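Local coordinates for protein transcriptional regulator (Actinomyces oris, PDB 5V8C) that is a phosphotransferase of the LytR-Cps2A-Psr family that mediates glycosylation of a protein anchored to the cell wall, at residues 63-68 / 244-249. Residues are numbered along the deposited sequence; the frame is centred on the assembly and turned at random.
Sequences EGVTII and SKARRA
Ala246, in the last turn of helix 233-248, sets its methyl against Gly64 and Val65, where strand 65-70 enters the mixed central sheet of this LytR-Cps2A-Psr fold. That helix leads on to edge strand 252-256, which pairs parallel with 65-70 through backbone bonds of Val65 to Ala251 and Thr253. The tight part is small: one methyl against a peptide and a valine branch, without a hydrogen bond. Ala246 CB rests 3.8 Å from Val65 N and 4.0 Å from Gly64 C, and lies over the face of the peptide joining the two residues. Alanine suits the spot because a single methyl lets the helix come close: the CA atoms of Gly64 and Ala246 are 4.9 Å apart. Gly64, with phi/psi of 165/-130°, adopts a backbone shape that glycine tolerates readily, and brings no side chain between strand and helix. On the looser side, exposed Lys245 and Ala249 do not touch the strand segment, and Glu63, also exposed, stays clear of 244-249. Buried Val65 is beta-branched, well suited to an extended strand; chi1 of 166° puts CG1 trans to the backbone N and leaves CG2 on the N side, where it meets Ala246 CB at 3.9 Å.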
loop_
_atom_site.group_PDB
_atom_site.type_symbol
_atom_site.label_atom_id
_atom_site.label_comp_id
_atom_site.label_asym_id
_atom_site.label_seq_id
_atom_site.Cartn_x
_atom_site.Cartn_y
_atom_site.Cartn_z
ATOM N N GLU A 63 15.520 -8.325 -11.450
ATOM C CA GLU A 63 15.100 -7.446 -12.549
ATOM C C GLU A 63 15.060 -6.002 -12.033
ATOM O O GLU A 63 15.488 -5.081 -12.730
ATOM C CB GLU A 63 13.707 -7.842 -13.093
ATOM C CG GLU A 63 13.588 -9.276 -13.599
ATOM C CD GLU A 63 14.117 -9.586 -14.988
ATOM O OE1 GLU A 63 14.774 -8.712 -15.600
ATOM O OE2 GLU A 63 13.878 -10.720 -15.464
ATOM N N GLY A 64 14.571 -5.841 -10.801
ATOM C CA GLY A 64 14.426 -4.560 -10.119
ATOM C C GLY A 64 13.519 -4.651 -8.910
ATOM O O GLY A 64 13.709 -5.518 -8.058
ATOM N N VAL A 65 12.546 -3.744 -8.807
ATOM C CA VAL A 65 11.572 -3.708 -7.709
ATOM C C VAL A 65 10.202 -3.360 -8.287
ATOM O O VAL A 65 10.079 -2.378 -9.015
ATOM C CB VAL A 65 11.976 -2.745 -6.546
ATOM C CG1 VAL A 65 10.802 -2.472 -5.598
ATOM C CG2 VAL A 65 13.179 -3.280 -5.766
ATOM N N THR A 66 9.187 -4.178 -7.971
ATOM C CA THR A 66 7.812 -3.971 -8.403
ATOM C C THR A 66 6.909 -3.853 -7.186
ATOM O O THR A 66 7.038 -4.618 -6.230
ATOM C CB THR A 66 7.374 -5.071 -9.394
ATOM O OG1 THR A 66 8.091 -4.899 -10.613
ATOM C CG2 THR A 66 5.881 -5.035 -9.709
ATOM N N ILE A 67 6.019 -2.869 -7.212
ATOM C CA ILE A 67 5.040 -2.653 -6.159
ATOM C C ILE A 67 3.660 -2.835 -6.778
ATOM O O ILE A 67 3.343 -2.197 -7.782
ATOM C CB ILE A 67 5.233 -1.270 -5.487
ATOM C CG1 ILE A 67 6.551 -1.236 -4.690
ATOM C CG2 ILE A 67 4.035 -0.892 -4.606
ATOM C CD1 ILE A 67 7.077 0.142 -4.420
ATOM N N ILE A 68 2.889 -3.781 -6.236
ATOM C CA ILE A 68 1.535 -4.086 -6.695
ATOM C C ILE A 68 0.557 -3.578 -5.660
ATOM O O ILE A 68 0.567 -4.035 -4.514
ATOM C CB ILE A 68 1.327 -5.582 -7.079
ATOM C CG1 ILE A 68 2.214 -5.945 -8.291
ATOM C CG2 ILE A 68 -0.148 -5.865 -7.400
ATOM C CD1 ILE A 68 2.691 -7.323 -8.341
ATOM N N SER A 244 17.044 1.318 -3.824
ATOM C CA SER A 244 17.956 2.378 -4.287
ATOM C C SER A 244 18.634 1.967 -5.597
ATOM O O SER A 244 18.631 2.728 -6.563
ATOM C CB SER A 244 19.009 2.692 -3.228
ATOM O OG SER A 244 18.417 2.957 -1.967
ATOM N N LYS A 245 19.135 0.729 -5.645
ATOM C CA LYS A 245 19.757 0.110 -6.822
ATOM C C LYS A 245 18.740 0.061 -7.989
ATOM O O LYS A 245 19.118 0.314 -9.132
ATOM C CB LYS A 245 20.245 -1.309 -6.458
ATOM C CG LYS A 245 21.313 -1.887 -7.366
ATOM C CD LYS A 245 21.633 -3.327 -6.965
ATOM C CE LYS A 245 22.708 -3.950 -7.826
ATOM N NZ LYS A 245 22.150 -4.531 -9.075
ATOM N N ALA A 246 17.444 -0.197 -7.686
ATOM C CA ALA A 246 16.388 -0.243 -8.699
ATOM C C ALA A 246 15.899 1.149 -9.142
ATOM O O ALA A 246 15.400 1.267 -10.256
ATOM C CB ALA A 246 15.231 -1.107 -8.224
ATOM N N ARG A 247 16.051 2.195 -8.299
ATOM C CA ARG A 247 15.716 3.576 -8.681
ATOM C C ARG A 247 16.743 4.053 -9.744
ATOM O O ARG A 247 16.360 4.628 -10.769
ATOM C CB ARG A 247 15.810 4.519 -7.466
ATOM C CG ARG A 247 14.531 4.734 -6.700
ATOM C CD ARG A 247 14.008 6.145 -6.892
ATOM N NE ARG A 247 13.199 6.255 -8.108
ATOM C CZ ARG A 247 11.895 6.003 -8.166
ATOM N NH1 ARG A 247 11.233 5.641 -7.074
ATOM N NH2 ARG A 247 11.243 6.114 -9.315
ATOM N N ARG A 248 18.046 3.816 -9.481
ATOM C CA ARG A 248 19.159 4.206 -10.347
ATOM C C ARG A 248 19.141 3.473 -11.670
ATOM O O ARG A 248 19.485 4.060 -12.692
ATOM C CB ARG A 248 20.511 3.987 -9.638
ATOM N N ALA A 249 18.745 2.191 -11.655
ATOM C CA ALA A 249 18.690 1.352 -12.853
ATOM C C ALA A 249 17.400 1.552 -13.657
ATOM O O ALA A 249 17.264 0.985 -14.746
ATOM C CB ALA A 249 18.860 -0.112 -12.475
#